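Local coordinates for protein GMP reductase (Trypanosoma brucei brucei, PDB 6JIG) that probably catalyses the NADPH-dependent reductive deamination of GMP to IMP, and binds guanine nucleotides at its paired CBS motifs as well as in its catalytic barrel, at residues Asn53-Cys58 against Arg399-Phe404; Ala318-Val323 against Val426-Glu431; Ile72-Arg77 against Gly232-Val237; Ala378-Ala383 against Ala435-Val440. The protein carries 1 engineered substitution. All blocks are in the same frame, centred on the assembly; numbering follows the deposited sequence.

In the fold
From the N terminus, the chain leaves barrel strand 49-51 through 53-58, the first half of interaction 1, which closes only when 399-404 arrives after strand 393-399. Nested inside that long loop, interaction 3 pairs neighbouring barrel strands 72-75 and 232-235 across the two CBS motifs inserted between them. Interaction 2 opens at 318-323, beyond strand 307-310, and closes at 426-431; interaction 4 opens at 378-383, beyond the last barrel strand, and closes at 435-440. Interactions 2 and 4 each cross interaction 1, and each other. The 399-404 segment joins interactions 1 and 2, its Gly400 and Ala402 bonding to Val430 and Glu428, and both contacts touch GMP.

Interaction 1 of 4, residues Asn53-Cys58 against Arg399-Phe404; sequences NMDTVC and RGMAGF. With 5GP (guanosine-5'-monophosphate), chain B.
Asp55 and Arg399 carry the ionic part of this contact. The guanidinium comes in side-on: NE donates to Asp55 OD1 at 3.2 Å, while NH2 reaches Asp55 OD2 at 2.8 Å, nearly straight at 165°. The two planes are turned 51° apart, with OD2 in the plane of the guanidinium but NH2 well above that of the carboxylate. Arg399 manages this with a chain extended from CG to NE, and Thr56 CG2 packs on its CG on the way.

Water adds a second polar link. One molecule donates to Asp55 OD1 and to Arg399 O, and accepts from Thr56 OG1, so side chains of one loop are tied to the backbone of the other.

Sulfur supplies the rest. Met401 is bent at chi2 (-69°), which brings its SD to the backbone N of Asp55 at 3.5 Å, a weak hydrogen bond. Met54 lays its CG against Met401 CG at 4.1 Å, its CE lies by Arg399 O, and its SD faces the ribose of GMP near C5'.

The nucleotide is read by backbone: Met401 N donates to GMP N7 at 3.1 Å and Ala402 N to O6 at 2.7 Å. Both amides belong to the type I turn Gly400-Gly403. Salt bridge and water thus pin the start of 399-404 to the loop after barrel strand 49-51, which is consistent with holding the purine-reading amides in place.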
loop_
_atom_site.group_PDB
_atom_site.type_symbol
_atom_site.label_atom_id
_atom_site.label_comp_id
_atom_site.label_asym_id
_atom_site.label_seq_id
_atom_site.Cartn_x
_atom_site.Cartn_y
_atom_site.Cartn_z
ATOM N N ASN A 53 -13.253 26.135 -22.383
ATOM C CA ASN A 53 -12.140 26.851 -23.024
ATOM C C ASN A 53 -10.860 26.638 -22.208
ATOM O O ASN A 53 -10.337 27.536 -21.551
ATOM C CB ASN A 53 -12.461 28.332 -23.167
ATOM C CG ASN A 53 -12.992 28.956 -21.877
ATOM O OD1 ASN A 53 -13.915 28.427 -21.246
ATOM N ND2 ASN A 53 -12.407 30.085 -21.480
ATOM N N MET A 54 -10.367 25.406 -22.265
ATOM C CA MET A 54 -9.087 25.007 -21.703
ATOM C C MET A 54 -8.223 24.450 -22.820
ATOM O O MET A 54 -8.735 23.808 -23.741
ATOM C CB MET A 54 -9.277 23.949 -20.611
ATOM C CG MET A 54 -9.982 24.498 -19.392
ATOM S SD MET A 54 -10.414 23.169 -18.255
ATOM C CE MET A 54 -8.766 22.529 -17.918
ATOM N N ASP A 55 -6.911 24.686 -22.737
ATOM C CA ASP A 55 -6.067 24.232 -23.830
ATOM C C ASP A 55 -5.810 22.735 -23.796
ATOM O O ASP A 55 -5.125 22.235 -24.691
ATOM C CB ASP A 55 -4.754 25.027 -23.880
ATOM C CG ASP A 55 -3.829 24.793 -22.678
ATOM O OD1 ASP A 55 -4.185 24.049 -21.740
ATOM O OD2 ASP A 55 -2.717 25.376 -22.702
ATOM N N THR A 56 -6.374 22.006 -22.829
ATOM C CA THR A 56 -6.382 20.550 -22.858
ATOM C C THR A 56 -7.773 19.982 -23.130
ATOM O O THR A 56 -7.963 18.764 -23.049
ATOM C CB THR A 56 -5.836 19.982 -21.542
ATOM O OG1 THR A 56 -6.592 20.508 -20.446
ATOM C CG2 THR A 56 -4.376 20.364 -21.357
ATOM N N VAL A 57 -8.749 20.825 -23.455
ATOM C CA VAL A 57 -10.109 20.338 -23.674
ATOM C C VAL A 57 -10.622 20.715 -25.061
ATOM O O VAL A 57 -11.029 19.840 -25.834
ATOM C CB VAL A 57 -11.065 20.847 -22.573
ATOM C CG1 VAL A 57 -12.482 20.444 -22.900
ATOM C CG2 VAL A 57 -10.666 20.285 -21.196
ATOM N N CYS A 58 -10.605 22.002 -25.408
ATOM C CA CYS A 58 -11.340 22.458 -26.595
ATOM C C CYS A 58 -10.448 23.188 -27.600
ATOM O O CYS A 58 -10.180 24.386 -27.457
ATOM C CB CYS A 58 -12.516 23.343 -26.194
ATOM S SG CYS A 58 -13.610 23.716 -27.640
ATOM N N ARG A 399 -4.699 20.419 -17.458
ATOM C CA ARG A 399 -3.949 21.407 -16.699
ATOM C C ARG A 399 -4.749 22.693 -16.557
ATOM O O ARG A 399 -5.505 23.086 -17.453
ATOM C CB ARG A 399 -2.586 21.690 -17.346
ATOM C CG ARG A 399 -2.655 22.431 -18.667
ATOM C CD ARG A 399 -1.322 22.367 -19.371
ATOM N NE ARG A 399 -1.336 23.098 -20.633
ATOM C CZ ARG A 399 -0.355 23.040 -21.528
ATOM N NH1 ARG A 399 0.708 22.283 -21.284
ATOM N NH2 ARG A 399 -0.436 23.733 -22.659
ATOM N N GLY A 400 -4.563 23.348 -15.412
ATOM C CA GLY A 400 -5.245 24.601 -15.165
ATOM C C GLY A 400 -4.693 25.722 -16.023
ATOM O O GLY A 400 -3.502 25.774 -16.331
ATOM N N MET A 401 -5.591 26.630 -16.418
ATOM C CA MET A 401 -5.216 27.791 -17.217
ATOM C C MET A 401 -4.545 28.885 -16.391
ATOM O O MET A 401 -4.003 29.833 -16.971
ATOM C CB MET A 401 -6.450 28.347 -17.936
ATOM C CG MET A 401 -7.076 27.351 -18.925
ATOM S SD MET A 401 -6.026 27.048 -20.383
ATOM C CE MET A 401 -6.603 28.357 -21.477
ATOM N N ALA A 402 -4.562 28.776 -15.060
ATOM C CA ALA A 402 -3.774 29.641 -14.190
ATOM C C ALA A 402 -2.547 28.926 -13.632
ATOM O O ALA A 402 -1.895 29.452 -12.724
ATOM C CB ALA A 402 -4.639 30.185 -13.049
ATOM N N GLY A 403 -2.222 27.734 -14.150
ATOM C CA GLY A 403 -1.047 27.002 -13.727
ATOM C C GLY A 403 0.172 27.307 -14.591
ATOM O O GLY A 403 0.117 28.055 -15.569
ATOM N N PHE A 404 1.299 26.697 -14.210
ATOM C CA PHE A 404 2.554 26.972 -14.906
ATOM C C PHE A 404 2.547 26.405 -16.324
ATOM O O PHE A 404 2.989 27.074 -17.266
ATOM C CB PHE A 404 3.735 26.408 -14.111
ATOM C CG PHE A 404 4.221 27.319 -13.021
ATOM C CD1 PHE A 404 4.385 28.676 -13.253
ATOM C CD2 PHE A 404 4.514 26.819 -11.760
ATOM C CE1 PHE A 404 4.834 29.517 -12.246
ATOM C CE2 PHE A 404 4.965 27.655 -10.749
ATOM C CZ PHE A 404 5.124 29.005 -10.996
HETATM P P 5GP B . -13.794 20.947 -14.458
HETATM O O1P 5GP B . -14.015 20.647 -12.984
HETATM O O2P 5GP B . -12.481 20.416 -14.994
HETATM O O3P 5GP B . -14.986 20.655 -15.336
HETATM O "O5'" 5GP B . -13.717 22.542 -14.451
HETATM C "C5'" 5GP B . -13.252 23.296 -15.560
HETATM C "C4'" 5GP B . -13.304 24.780 -15.257
HETATM O "O4'" 5GP B . -12.257 25.119 -14.318
HETATM C "C3'" 5GP B . -13.037 25.718 -16.428
HETATM O "O3'" 5GP B . -14.155 25.869 -17.294
HETATM C "C2'" 5GP B . -12.590 27.015 -15.731
HETATM O "O2'" 5GP B . -13.696 27.801 -15.304
HETATM C "C1'" 5GP B . -11.913 26.484 -14.465
HETATM N N9 5GP B . -10.450 26.579 -14.526
HETATM C C8 5GP B . -9.638 26.094 -15.478
HETATM N N7 5GP B . -8.359 26.384 -15.122
HETATM C C5 5GP B . -8.401 27.029 -13.930
HETATM C C6 5GP B . -7.436 27.552 -13.080
HETATM O O6 5GP B . -6.230 27.446 -13.382
HETATM N N1 5GP B . -7.817 28.161 -11.946
HETATM C C2 5GP B . -9.110 28.275 -11.612
HETATM N N2 5GP B . -9.463 28.890 -10.460
HETATM N N3 5GP B . -10.078 27.764 -12.411
HETATM C C4 5GP B . -9.727 27.147 -13.563
HETATM O O HOH W 1 -5.831 23.334 -20.064
#

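Interaction 2 of 4, residues Ala318-Val323 against Val426-Glu431; sequences AITRLV and VPEGVE. Engineered in segment 318-323: Ala318 (natural residue Cys). With K (potassium ion), chain D; 5GP (guanosine-5'-monophosphate), chain B.
Thr320 and Glu428 meet at the Watson-Crick edge of GMP, where Thr320 OG1 accepts from the guanine N2 at 2.5 Å and Glu428 O accepts from N1 at 3.0 Å. The threonine hydroxyl then donates to Glu428 OE1 at 2.9 Å, using the anti lone pair of that oxygen. Because the proton is spent on the carboxylate, OG1 presents itself to the base as an acceptor. Glu428 O is shared as well: Ile319 N donates to it at 3.0 Å from above the carbonyl plane. Ala318, engineered in place of cysteine, sets its CB over one face of the base, 3.2 Å from GMP C2.

In the IMPDH/GMPR family this loop of the TIM barrel carries the cysteine predicted to form the thioimidate intermediate. It also binds potassium, here through Ala318 O at 2.7 Å, along with carbonyls of Gly313 and Gly315 and three more from Glu482, Ser483 and Gly484 of the second subunit.

Further out, Ile319 has its CG1 wedged between its own backbone N and carbonyl carbon (chi1 56°), which directs that branch to the Glu428-Gly429 peptide and CD1 on to Val430 CG1. Val323, on the short helix 320-323, sets CG1 against Val426 CG1 at 3.8 Å and CG2 close to Pro427 O, a buried carbonyl with no polar partner. The other carboxylate oxygen, Glu428 OE2, is held by Ser453 of the second subunit.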
loop_
_atom_site.group_PDB
_atom_site.type_symbol
_atom_site.label_atom_id
_atom_site.label_comp_id
_atom_site.label_asym_id
_atom_site.label_seq_id
_atom_site.Cartn_x
_atom_site.Cartn_y
_atom_site.Cartn_z
ATOM N N ALA A 318 -8.416 23.499 -10.511
ATOM C CA ALA A 318 -8.380 24.848 -9.958
ATOM C C ALA A 318 -7.974 24.831 -8.487
ATOM O O ALA A 318 -8.450 23.995 -7.716
ATOM C CB ALA A 318 -9.755 25.502 -10.083
ATOM N N ILE A 319 -7.130 25.793 -8.093
ATOM C CA ILE A 319 -6.694 25.903 -6.700
ATOM C C ILE A 319 -6.706 27.358 -6.242
ATOM O O ILE A 319 -5.997 27.731 -5.296
ATOM C CB ILE A 319 -5.298 25.285 -6.487
ATOM C CG1 ILE A 319 -4.276 25.916 -7.431
ATOM C CG2 ILE A 319 -5.338 23.765 -6.669
ATOM C CD1 ILE A 319 -2.854 25.490 -7.146
ATOM N N THR A 320 -7.509 28.185 -6.917
ATOM C CA THR A 320 -7.832 29.518 -6.422
ATOM C C THR A 320 -8.213 29.507 -4.945
ATOM O O THR A 320 -7.841 30.408 -4.188
ATOM C CB THR A 320 -8.977 30.095 -7.258
ATOM O OG1 THR A 320 -8.515 30.321 -8.598
ATOM C CG2 THR A 320 -9.510 31.386 -6.671
ATOM N N ARG A 321 -9.007 28.523 -4.530
ATOM C CA ARG A 321 -9.420 28.464 -3.140
ATOM C C ARG A 321 -8.234 28.178 -2.221
ATOM O O ARG A 321 -8.255 28.580 -1.055
ATOM C CB ARG A 321 -10.536 27.414 -2.980
ATOM C CG ARG A 321 -11.781 27.758 -3.817
ATOM C CD ARG A 321 -12.901 26.720 -3.721
ATOM N NE ARG A 321 -14.043 27.048 -4.579
ATOM C CZ ARG A 321 -15.184 26.364 -4.592
ATOM N NH1 ARG A 321 -15.349 25.312 -3.779
ATOM N NH2 ARG A 321 -16.158 26.730 -5.412
ATOM N N LEU A 322 -7.185 27.521 -2.729
ATOM C CA LEU A 322 -6.006 27.257 -1.906
ATOM C C LEU A 322 -4.983 28.380 -1.962
ATOM O O LEU A 322 -4.259 28.585 -0.981
ATOM C CB LEU A 322 -5.326 25.952 -2.331
ATOM C CG LEU A 322 -6.242 24.720 -2.353
ATOM C CD1 LEU A 322 -5.459 23.474 -2.723
ATOM C CD2 LEU A 322 -6.944 24.541 -1.021
ATOM N N VAL A 323 -4.897 29.101 -3.078
ATOM C CA VAL A 323 -3.901 30.161 -3.218
ATOM C C VAL A 323 -4.430 31.493 -2.701
ATOM O O VAL A 323 -3.760 32.185 -1.929
ATOM C CB VAL A 323 -3.442 30.269 -4.687
ATOM C CG1 VAL A 323 -2.582 31.500 -4.873
ATOM C CG2 VAL A 323 -2.674 29.021 -5.088
ATOM N N VAL A 426 2.083 33.503 -9.731
ATOM C CA VAL A 426 1.606 32.788 -8.549
ATOM C C VAL A 426 0.491 31.868 -9.038
ATOM O O VAL A 426 -0.647 32.325 -9.234
ATOM C CB VAL A 426 1.129 33.757 -7.453
ATOM C CG1 VAL A 426 0.703 33.001 -6.190
ATOM C CG2 VAL A 426 2.234 34.765 -7.123
ATOM N N PRO A 427 0.773 30.586 -9.273
ATOM C CA PRO A 427 -0.194 29.735 -9.978
ATOM C C PRO A 427 -1.459 29.510 -9.160
ATOM O O PRO A 427 -1.420 29.429 -7.929
ATOM C CB PRO A 427 0.576 28.425 -10.191
ATOM C CG PRO A 427 1.574 28.396 -9.076
ATOM C CD PRO A 427 1.968 29.834 -8.847
ATOM N N GLU A 428 -2.594 29.432 -9.862
ATOM C CA GLU A 428 -3.878 29.075 -9.262
ATOM C C GLU A 428 -4.524 27.897 -9.987
ATOM O O GLU A 428 -5.740 27.688 -9.877
ATOM C CB GLU A 428 -4.817 30.288 -9.227
ATOM C CG GLU A 428 -4.174 31.539 -8.625
ATOM C CD GLU A 428 -5.175 32.498 -7.976
ATOM O OE1 GLU A 428 -6.391 32.215 -8.014
ATOM O OE2 GLU A 428 -4.739 33.538 -7.428
ATOM N N GLY A 429 -3.719 27.122 -10.722
ATOM C CA GLY A 429 -4.151 25.853 -11.269
ATOM C C GLY A 429 -2.995 24.872 -11.276
ATOM O O GLY A 429 -1.828 25.248 -11.117
ATOM N N VAL A 430 -3.331 23.596 -11.454
ATOM C CA VAL A 430 -2.347 22.523 -11.405
ATOM C C VAL A 430 -2.365 21.759 -12.727
ATOM O O VAL A 430 -3.229 21.965 -13.579
ATOM C CB VAL A 430 -2.584 21.560 -10.222
ATOM C CG1 VAL A 430 -2.501 22.306 -8.901
ATOM C CG2 VAL A 430 -3.925 20.846 -10.370
ATOM N N GLU A 431 -1.387 20.869 -12.882
ATOM C CA GLU A 431 -1.325 19.939 -13.999
ATOM C C GLU A 431 -1.501 18.506 -13.503
ATOM O O GLU A 431 -1.130 18.166 -12.374
ATOM C CB GLU A 431 0.002 20.072 -14.756
HETATM K K K D . -10.912 23.032 -7.147
HETATM P P 5GP B . -13.794 20.947 -14.458
HETATM O O1P 5GP B . -14.015 20.647 -12.984
HETATM O O2P 5GP B . -12.481 20.416 -14.994
HETATM O O3P 5GP B . -14.986 20.655 -15.336
HETATM O "O5'" 5GP B . -13.717 22.542 -14.451
HETATM C "C5'" 5GP B . -13.252 23.296 -15.560
HETATM C "C4'" 5GP B . -13.304 24.780 -15.257
HETATM O "O4'" 5GP B . -12.257 25.119 -14.318
HETATM C "C3'" 5GP B . -13.037 25.718 -16.428
HETATM O "O3'" 5GP B . -14.155 25.869 -17.294
HETATM C "C2'" 5GP B . -12.590 27.015 -15.731
HETATM O "O2'" 5GP B . -13.696 27.801 -15.304
HETATM C "C1'" 5GP B . -11.913 26.484 -14.465
HETATM N N9 5GP B . -10.450 26.579 -14.526
HETATM C C8 5GP B . -9.638 26.094 -15.478
HETATM N N7 5GP B . -8.359 26.384 -15.122
HETATM C C5 5GP B . -8.401 27.029 -13.930
HETATM C C6 5GP B . -7.436 27.552 -13.080
HETATM O O6 5GP B . -6.230 27.446 -13.382
HETATM N N1 5GP B . -7.817 28.161 -11.946
HETATM C C2 5GP B . -9.110 28.275 -11.612
HETATM N N2 5GP B . -9.463 28.890 -10.460
HETATM N N3 5GP B . -10.078 27.764 -12.411
HETATM C C4 5GP B . -9.727 27.147 -13.563
#

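Interaction 3 of 4, residues Ile72-Arg77 against Gly232-Val237; sequences IGILHR and GAAVGV
The guanidinium of Arg77 has Gly236 CA over one face, 3.5 Å above its plane and offset toward the rim, while the carbonyl carbon of Val235 approaches obliquely. The chain gets there by running extended from CG to NE alongside the backbone of 234-236: CB lies near Ala234 O at 3.4 Å, and CD next to Gly236 N. NH2 finds a weak hydrogen bond with Asp259 O, at the end of the next strand.

Just before this arginine the chain forms strand 72-75, which pairs in parallel with strand 232-235, their axes turned 31° from each other. Gly232 bonds both ways, its N to Gly73 O at 3.1 Å and its O to Leu75 N at 2.9 Å; Ala234 N then donates to Leu75 O at 3.0 Å. These are the second and third strands of the eight-stranded TIM barrel, adjacent in the sheet although the CBS motifs lie between them in sequence. Leu75 and Ala233 turn their side chains to the same face, that of helices 81-93 and 239-251, where Leu75 touches Leu88 and Ala233 touches Leu248.

On the face with Ile74, Gly232 has no side chain, and Ile74 CD1 settles 3.9 Å from its CA. With chi1 at -53°, Ile74 CG2 stands anti to the backbone N and is directed instead at Ala234, 4.2 Å from its CB. Asn53 and Val257 pack against Ile74 too, and Gln84 NE2 donates to Ala234 O.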
loop_
_atom_site.group_PDB
_atom_site.type_symbol
_atom_site.label_atom_id
_atom_site.label_comp_id
_atom_site.label_asym_id
_atom_site.label_seq_id
_atom_site.Cartn_x
_atom_site.Cartn_y
_atom_site.Cartn_z
ATOM N N ILE A 72 -21.905 22.873 -27.736
ATOM C CA ILE A 72 -20.975 23.859 -28.291
ATOM C C ILE A 72 -19.651 23.747 -27.549
ATOM O O ILE A 72 -19.601 23.290 -26.400
ATOM C CB ILE A 72 -21.561 25.294 -28.211
ATOM C CG1 ILE A 72 -20.871 26.233 -29.214
ATOM C CG2 ILE A 72 -21.457 25.881 -26.780
ATOM C CD1 ILE A 72 -21.512 27.602 -29.305
ATOM N N GLY A 73 -18.568 24.147 -28.216
ATOM C CA GLY A 73 -17.276 24.309 -27.573
ATOM C C GLY A 73 -16.877 25.773 -27.589
ATOM O O GLY A 73 -17.259 26.519 -28.496
ATOM N N ILE A 74 -16.120 26.189 -26.569
ATOM C CA ILE A 74 -15.546 27.532 -26.494
ATOM C C ILE A 74 -14.043 27.406 -26.728
ATOM O O ILE A 74 -13.317 26.837 -25.899
ATOM C CB ILE A 74 -15.829 28.218 -25.150
ATOM C CG1 ILE A 74 -17.318 28.223 -24.812
ATOM C CG2 ILE A 74 -15.274 29.648 -25.160
ATOM C CD1 ILE A 74 -18.220 28.864 -25.888
ATOM N N LEU A 75 -13.573 27.947 -27.848
ATOM C CA LEU A 75 -12.151 27.901 -28.188
ATOM C C LEU A 75 -11.321 28.729 -27.214
ATOM O O LEU A 75 -11.612 29.906 -26.973
ATOM C CB LEU A 75 -11.939 28.423 -29.609
ATOM C CG LEU A 75 -12.598 27.596 -30.713
ATOM C CD1 LEU A 75 -12.470 28.314 -32.072
ATOM C CD2 LEU A 75 -12.013 26.193 -30.790
ATOM N N HIS A 76 -10.259 28.125 -26.678
ATOM C CA HIS A 76 -9.451 28.799 -25.676
ATOM C C HIS A 76 -8.570 29.865 -26.334
ATOM O O HIS A 76 -8.339 29.853 -27.552
ATOM C CB HIS A 76 -8.599 27.783 -24.911
ATOM C CG HIS A 76 -7.442 27.258 -25.697
ATOM N ND1 HIS A 76 -6.215 27.889 -25.719
ATOM C CD2 HIS A 76 -7.318 26.163 -26.480
ATOM C CE1 HIS A 76 -5.390 27.210 -26.497
ATOM N NE2 HIS A 76 -6.035 26.160 -26.974
ATOM N N ARG A 77 -8.094 30.805 -25.512
ATOM C CA ARG A 77 -7.346 31.970 -25.974
ATOM C C ARG A 77 -5.862 31.905 -25.631
ATOM O O ARG A 77 -5.151 32.904 -25.788
ATOM C CB ARG A 77 -7.957 33.246 -25.393
ATOM C CG ARG A 77 -7.707 33.427 -23.880
ATOM C CD ARG A 77 -8.388 34.676 -23.353
ATOM N NE ARG A 77 -8.568 34.648 -21.896
ATOM C CZ ARG A 77 -7.830 35.350 -21.045
ATOM N NH1 ARG A 77 -6.859 36.133 -21.502
ATOM N NH2 ARG A 77 -8.064 35.279 -19.740
ATOM N N GLY A 232 -17.980 29.081 -30.133
ATOM C CA GLY A 232 -17.620 30.290 -29.429
ATOM C C GLY A 232 -16.114 30.393 -29.230
ATOM O O GLY A 232 -15.352 29.472 -29.523
ATOM N N ALA A 233 -15.695 31.546 -28.717
ATOM C CA ALA A 233 -14.285 31.808 -28.488
ATOM C C ALA A 233 -14.121 32.713 -27.278
ATOM O O ALA A 233 -14.915 33.641 -27.079
ATOM C CB ALA A 233 -13.641 32.448 -29.728
ATOM N N ALA A 234 -13.093 32.428 -26.465
ATOM C CA ALA A 234 -12.787 33.193 -25.269
ATOM C C ALA A 234 -11.844 34.346 -25.593
ATOM O O ALA A 234 -10.991 34.240 -26.477
ATOM C CB ALA A 234 -12.140 32.307 -24.201
ATOM N N VAL A 235 -12.028 35.451 -24.870
ATOM C CA VAL A 235 -11.130 36.603 -24.859
ATOM C C VAL A 235 -10.916 37.039 -23.417
ATOM O O VAL A 235 -11.716 36.746 -22.527
ATOM C CB VAL A 235 -11.680 37.795 -25.667
ATOM C CG1 VAL A 235 -11.941 37.390 -27.106
ATOM C CG2 VAL A 235 -12.940 38.360 -24.994
ATOM N N GLY A 236 -9.832 37.775 -23.202
ATOM C CA GLY A 236 -9.530 38.385 -21.923
ATOM C C GLY A 236 -10.054 39.802 -21.832
ATOM O O GLY A 236 -11.022 40.177 -22.501
ATOM N N VAL A 237 -9.404 40.612 -20.995
ATOM C CA VAL A 237 -9.943 41.930 -20.682
ATOM C C VAL A 237 -8.887 43.003 -20.918
ATOM O O VAL A 237 -9.076 44.159 -20.523
ATOM C CB VAL A 237 -10.456 42.002 -19.231
ATOM C CG1 VAL A 237 -11.595 41.003 -19.021
ATOM C CG2 VAL A 237 -9.315 41.758 -18.246
#

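Interaction 4 of 4, residues Ala378-Ala383 against Ala435-Val440; sequences AGTDEA and ACKGPV
Lys437 reaches across to 378-383 along its whole length. CB packs on Thr380 CG2 at 3.8 Å, CG lies beside Ala378 O, CD comes within 3.4 Å of that same oxygen, and a bend at chi4 (69°) folds NZ back to donate to it at 2.7 Å. NZ also bonds to Asn375 O, so two carbonyls of one loop grip the ammonium. At the root of the side chain, Lys437 N donates to Gly379 O at 2.8 Å.

The next link runs the other way: Asp381 N donates to Gly438 O at 2.7 Å from above the carbonyl plane, and the Asp381 side chain lies alongside Pro439, its carboxylate against the Gly438-Pro439 peptide. Glu382, bent at chi2 (85°), brings OE1 to Val440 N, which donates to it at 2.8 Å on the syn side of the carboxylate, tilted out of its plane. Gly379 and Gly438 both have positive phi, which favours glycine.

The contact joins the loop that follows the last barrel strand, 370-373, to the loop between strand 431-435 and helix 440-457. Helix 60-68 packs against it through Met62 and Ala65, which touch Val440, while Cys436 rests on strand 393-399.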
loop_
_atom_site.group_PDB
_atom_site.type_symbol
_atom_site.label_atom_id
_atom_site.label_comp_id
_atom_site.label_asym_id
_atom_site.label_seq_id
_atom_site.Cartn_x
_atom_site.Cartn_y
_atom_site.Cartn_z
ATOM N N ALA A 378 -11.803 15.972 -20.948
ATOM C CA ALA A 378 -10.374 15.836 -21.184
ATOM C C ALA A 378 -10.036 14.366 -21.403
ATOM O O ALA A 378 -10.738 13.469 -20.928
ATOM C CB ALA A 378 -9.582 16.409 -20.008
ATOM N N GLY A 379 -8.970 14.121 -22.158
ATOM C CA GLY A 379 -8.574 12.765 -22.459
ATOM C C GLY A 379 -9.437 12.051 -23.470
ATOM O O GLY A 379 -9.196 10.866 -23.741
ATOM N N THR A 380 -10.449 12.711 -24.024
ATOM C CA THR A 380 -11.149 12.095 -25.132
ATOM C C THR A 380 -10.309 12.237 -26.397
ATOM O O THR A 380 -9.342 13.008 -26.446
ATOM C CB THR A 380 -12.530 12.721 -25.317
ATOM O OG1 THR A 380 -12.392 14.133 -25.496
ATOM C CG2 THR A 380 -13.401 12.462 -24.074
ATOM N N ASP A 381 -10.676 11.458 -27.418
ATOM C CA ASP A 381 -9.999 11.531 -28.708
ATOM C C ASP A 381 -9.893 12.971 -29.194
ATOM O O ASP A 381 -8.830 13.411 -29.650
ATOM C CB ASP A 381 -10.747 10.696 -29.747
ATOM C CG ASP A 381 -10.604 9.202 -29.532
ATOM O OD1 ASP A 381 -9.971 8.772 -28.545
ATOM O OD2 ASP A 381 -11.143 8.445 -30.361
ATOM N N GLU A 382 -10.992 13.722 -29.097
ATOM C CA GLU A 382 -11.060 15.057 -29.675
ATOM C C GLU A 382 -10.384 16.120 -28.820
ATOM O O GLU A 382 -10.126 17.219 -29.321
ATOM C CB GLU A 382 -12.523 15.444 -29.921
ATOM C CG GLU A 382 -13.199 14.630 -31.022
ATOM C CD GLU A 382 -13.770 13.310 -30.532
ATOM O OE1 GLU A 382 -13.488 12.914 -29.373
ATOM O OE2 GLU A 382 -14.504 12.660 -31.307
ATOM N N ALA A 383 -10.103 15.838 -27.551
ATOM C CA ALA A 383 -9.368 16.790 -26.741
ATOM C C ALA A 383 -7.953 16.950 -27.297
ATOM O O ALA A 383 -7.396 16.012 -27.873
ATOM C CB ALA A 383 -9.309 16.334 -25.286
ATOM N N ALA A 435 -7.105 9.448 -17.631
ATOM C CA ALA A 435 -7.147 8.272 -18.488
ATOM C C ALA A 435 -7.822 8.600 -19.814
ATOM O O ALA A 435 -8.795 9.357 -19.858
ATOM C CB ALA A 435 -7.894 7.132 -17.788
ATOM N N CYS A 436 -7.292 8.033 -20.900
ATOM C CA CYS A 436 -7.873 8.242 -22.225
ATOM C C CYS A 436 -9.274 7.658 -22.298
ATOM O O CYS A 436 -9.487 6.483 -21.978
ATOM C CB CYS A 436 -6.987 7.602 -23.291
ATOM S SG CYS A 436 -5.531 8.552 -23.647
ATOM N N LYS A 437 -10.226 8.473 -22.750
ATOM C CA LYS A 437 -11.635 8.131 -22.625
ATOM C C LYS A 437 -12.283 7.650 -23.922
ATOM O O LYS A 437 -13.433 7.202 -23.878
ATOM C CB LYS A 437 -12.428 9.335 -22.094
ATOM C CG LYS A 437 -11.976 9.903 -20.747
ATOM C CD LYS A 437 -12.969 10.983 -20.285
ATOM C CE LYS A 437 -12.747 11.407 -18.836
ATOM N NZ LYS A 437 -11.487 12.158 -18.688
ATOM N N GLY A 438 -11.596 7.729 -25.060
ATOM C CA GLY A 438 -12.202 7.406 -26.334
ATOM C C GLY A 438 -12.862 8.615 -26.965
ATOM O O GLY A 438 -12.636 9.751 -26.545
ATOM N N PRO A 439 -13.691 8.403 -27.989
ATOM C CA PRO A 439 -14.360 9.538 -28.636
ATOM C C PRO A 439 -15.342 10.223 -27.696
ATOM O O PRO A 439 -15.973 9.585 -26.847
ATOM C CB PRO A 439 -15.083 8.896 -29.825
ATOM C CG PRO A 439 -15.238 7.460 -29.443
ATOM C CD PRO A 439 -14.024 7.123 -28.635
ATOM N N VAL A 440 -15.473 11.544 -27.870
ATOM C CA VAL A 440 -16.267 12.354 -26.943
ATOM C C VAL A 440 -17.765 12.159 -27.171
ATOM O O VAL A 440 -18.563 12.346 -26.247
ATOM C CB VAL A 440 -15.876 13.843 -27.054
ATOM C CG1 VAL A 440 -16.468 14.457 -28.290
ATOM C CG2 VAL A 440 -16.344 14.622 -25.827
#